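Local coordinates for putative GGDEF domain protein (Pseudomonas aeruginosa, PDB 7E6G) that probably catalyses the magnesium-dependent condensation of two GTP molecules into the second messenger cyclic di-GMP, releasing two diphosphates, at residues 222-228 against 255-261. Residues are numbered along the deposited sequence; the frame is centred on the assembly and turned at random.
Sequences TASVGVT and RDKCVFA. With G2P (phosphomethylphosphonic acid guanylate ester), chain H.
Val225, Gly226 and Val227 pair with Cys258, Val259 and Phe260 as parallel beta bridges, the two strand axes 4.8 Å apart and their N-to-C directions 14° apart. Four backbone hydrogen bonds alternate in the parallel pattern: Val225 N donates to Lys257 O (3.0 Å), Val259 N to Val225 O, Val227 N to Val259 O (3.0 Å) and Ala261 N to Val227 O. On the sheet face carrying Phe260, Val227 CG1 lies 3.3 Å from the centroid of the Phe260 ring, 15° off its normal, a CH-pi contact over the ring centre. With chi1 at 47°, Val227 CG1 sits between its backbone N and carbonyl carbon, and this branch, not CG2, is the one over the ring; Val225 has the same torsion and its CG1 meets Cys258 CB at 3.4 Å. Helix 193-208 packs against this face. On the other face Val259 packs on helix 236-252, which links the two strands as a beta-alpha-beta unit of the GGDEF domain, strand 258-260 being outermost in the chain's five-stranded sheet. Before the pairing begins, Thr222 CG2 abuts the Asp256 carboxylate, whose OD1 forms a salt bridge with Arg208; a water also links OD1 to Ala223 N. Asp141 ties the two segments together, accepting from Ser224 OG, Thr222 OG1 and Asp256 N. Extended from CG to NE, Arg255 reaches the terminal phosphate of the bound GTP analogue, with NE donating to O2G (3.2 Å) and NH2 to O3G (3.1 Å).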
loop_
_atom_site.group_PDB
_atom_site.type_symbol
_atom_site.label_atom_id
_atom_site.label_comp_id
_atom_site.label_asym_id
_atom_site.label_seq_id
_atom_site.Cartn_x
_atom_site.Cartn_y
_atom_site.Cartn_z
ATOM N N THR A 222 19.385 51.422 21.601
ATOM C CA THR A 222 19.214 51.942 20.263
ATOM C C THR A 222 20.058 51.103 19.320
ATOM O O THR A 222 20.965 50.374 19.741
ATOM C CB THR A 222 19.626 53.410 20.170
ATOM O OG1 THR A 222 20.984 53.530 20.607
ATOM C CG2 THR A 222 18.715 54.298 21.031
ATOM N N ALA A 223 19.741 51.204 18.033
ATOM C CA ALA A 223 20.535 50.562 17.000
ATOM C C ALA A 223 20.869 51.574 15.920
ATOM O O ALA A 223 20.042 52.428 15.579
ATOM C CB ALA A 223 19.794 49.374 16.377
ATOM N N SER A 224 22.080 51.477 15.388
ATOM C CA SER A 224 22.406 52.129 14.130
ATOM C C SER A 224 21.998 51.205 12.995
ATOM O O SER A 224 21.957 49.983 13.164
ATOM C CB SER A 224 23.897 52.438 14.060
ATOM O OG SER A 224 24.280 53.307 15.115
ATOM N N VAL A 225 21.667 51.781 11.841
ATOM C CA VAL A 225 21.306 50.937 10.703
ATOM C C VAL A 225 21.671 51.628 9.399
ATOM O O VAL A 225 21.437 52.825 9.219
ATOM C CB VAL A 225 19.820 50.515 10.742
ATOM C CG1 VAL A 225 18.949 51.675 11.031
ATOM C CG2 VAL A 225 19.411 49.817 9.421
ATOM N N GLY A 226 22.280 50.869 8.499
ATOM C CA GLY A 226 22.600 51.334 7.156
ATOM C C GLY A 226 21.754 50.542 6.173
ATOM O O GLY A 226 21.655 49.318 6.286
ATOM N N VAL A 227 21.109 51.236 5.240
ATOM C CA VAL A 227 20.245 50.535 4.300
ATOM C C VAL A 227 20.603 50.928 2.868
ATOM O O VAL A 227 20.986 52.075 2.599
ATOM C CB VAL A 227 18.747 50.756 4.625
ATOM C CG1 VAL A 227 18.454 52.209 4.880
ATOM C CG2 VAL A 227 17.858 50.180 3.559
ATOM N N THR A 228 20.555 49.934 1.970
ATOM C CA THR A 228 20.734 50.134 0.541
ATOM C C THR A 228 19.719 49.335 -0.254
ATOM O O THR A 228 19.056 48.426 0.249
ATOM C CB THR A 228 22.116 49.715 0.026
ATOM O OG1 THR A 228 22.311 50.300 -1.267
ATOM C CG2 THR A 228 22.194 48.203 -0.137
ATOM N N ARG A 255 24.900 57.598 16.098
ATOM C CA ARG A 255 24.101 56.499 16.656
ATOM C C ARG A 255 22.611 56.806 16.836
ATOM O O ARG A 255 22.193 57.963 16.783
ATOM C CB ARG A 255 24.717 56.031 17.981
ATOM C CG ARG A 255 26.148 55.540 17.765
ATOM C CD ARG A 255 26.785 54.962 19.015
ATOM N NE ARG A 255 27.988 54.175 18.712
ATOM C CZ ARG A 255 29.199 54.687 18.471
ATOM N NH1 ARG A 255 29.389 56.011 18.470
ATOM N NH2 ARG A 255 30.221 53.867 18.223
ATOM N N ASP A 256 21.797 55.760 17.019
ATOM C CA ASP A 256 20.346 55.846 16.831
ATOM C C ASP A 256 20.010 56.518 15.502
ATOM O O ASP A 256 18.997 57.206 15.375
ATOM C CB ASP A 256 19.664 56.576 17.990
ATOM C CG ASP A 256 18.174 56.223 18.136
ATOM O OD1 ASP A 256 17.655 55.359 17.367
ATOM O OD2 ASP A 256 17.532 56.827 19.044
ATOM N N LYS A 257 20.865 56.314 14.504
ATOM C CA LYS A 257 20.725 56.909 13.185
ATOM C C LYS A 257 20.499 55.804 12.164
ATOM O O LYS A 257 20.807 54.634 12.403
ATOM C CB LYS A 257 21.971 57.725 12.794
ATOM C CG LYS A 257 21.777 59.220 12.816
ATOM C CD LYS A 257 22.020 59.789 14.207
ATOM C CE LYS A 257 21.470 61.212 14.358
ATOM N NZ LYS A 257 22.054 62.156 13.340
ATOM N N CYS A 258 19.975 56.197 11.009
ATOM C CA CYS A 258 19.716 55.261 9.920
ATOM C C CYS A 258 20.048 55.985 8.622
ATOM O O CYS A 258 19.293 56.863 8.191
ATOM C CB CYS A 258 18.273 54.786 9.942
ATOM S SG CYS A 258 17.796 53.868 8.485
ATOM N N VAL A 259 21.171 55.638 8.002
ATOM C CA VAL A 259 21.586 56.322 6.786
ATOM C C VAL A 259 21.336 55.422 5.581
ATOM O O VAL A 259 21.537 54.202 5.629
ATOM C CB VAL A 259 23.053 56.782 6.851
ATOM C CG1 VAL A 259 23.354 57.365 8.192
ATOM C CG2 VAL A 259 23.972 55.669 6.506
ATOM N N PHE A 260 20.840 56.038 4.512
ATOM C CA PHE A 260 20.657 55.421 3.210
ATOM C C PHE A 260 21.849 55.763 2.325
ATOM O O PHE A 260 22.467 56.822 2.466
ATOM C CB PHE A 260 19.352 55.894 2.557
ATOM C CG PHE A 260 18.103 55.439 3.280
ATOM C CD1 PHE A 260 17.740 56.007 4.501
ATOM C CD2 PHE A 260 17.290 54.448 2.741
ATOM C CE1 PHE A 260 16.591 55.589 5.177
ATOM C CE2 PHE A 260 16.138 54.029 3.399
ATOM C CZ PHE A 260 15.791 54.597 4.622
ATOM N N ALA A 261 22.198 54.825 1.445
ATOM C CA ALA A 261 23.167 55.037 0.376
ATOM C C ALA A 261 22.432 55.056 -0.961
ATOM O O ALA A 261 21.578 54.197 -1.217
ATOM C CB ALA A 261 24.230 53.932 0.377
HETATM P PG G2P H . 28.926 50.481 19.188
HETATM O O1G G2P H . 28.349 50.130 18.067
HETATM O O2G G2P H . 28.165 51.229 19.931
HETATM O O3G G2P H . 30.176 50.927 19.070
HETATM O O3B G2P H . 29.048 49.095 19.824
HETATM P PB G2P H . 29.424 48.379 21.170
HETATM O O1B G2P H . 28.333 47.719 21.411
HETATM O O2B G2P H . 29.859 49.168 22.148
HETATM C C3A G2P H . 30.736 47.268 20.968
HETATM P PA G2P H . 30.895 46.176 19.757
HETATM O O1A G2P H . 32.123 46.808 19.597
HETATM O O2A G2P H . 29.689 46.643 19.128
HETATM O "O5'" G2P H . 30.779 45.226 20.892
HETATM C "C5'" G2P H . 29.625 44.432 21.135
HETATM C "C4'" G2P H . 29.855 43.399 22.193
HETATM O "O4'" G2P H . 29.124 42.403 21.749
HETATM C "C3'" G2P H . 31.149 42.805 22.022
HETATM O "O3'" G2P H . 31.877 43.091 23.151
HETATM C "C2'" G2P H . 30.791 41.377 21.906
HETATM O "O2'" G2P H . 31.594 40.501 22.579
HETATM C "C1'" G2P H . 29.493 41.369 22.479
HETATM N N9 G2P H . 28.747 40.230 22.098
HETATM C C8 G2P H . 28.968 39.679 20.951
HETATM N N7 G2P H . 28.195 38.655 20.783
HETATM C C5 G2P H . 27.461 38.540 21.802
HETATM C C6 G2P H . 26.513 37.689 22.098
HETATM O O6 G2P H . 26.174 36.793 21.394
HETATM N N1 G2P H . 25.862 37.817 23.297
HETATM C C2 G2P H . 26.233 38.807 24.127
HETATM N N2 G2P H . 25.629 38.908 25.191
HETATM N N3 G2P H . 27.205 39.634 23.779
HETATM C C4 G2P H . 27.801 39.529 22.621
HETATM O O HOH W 1 17.029 52.474 17.554
#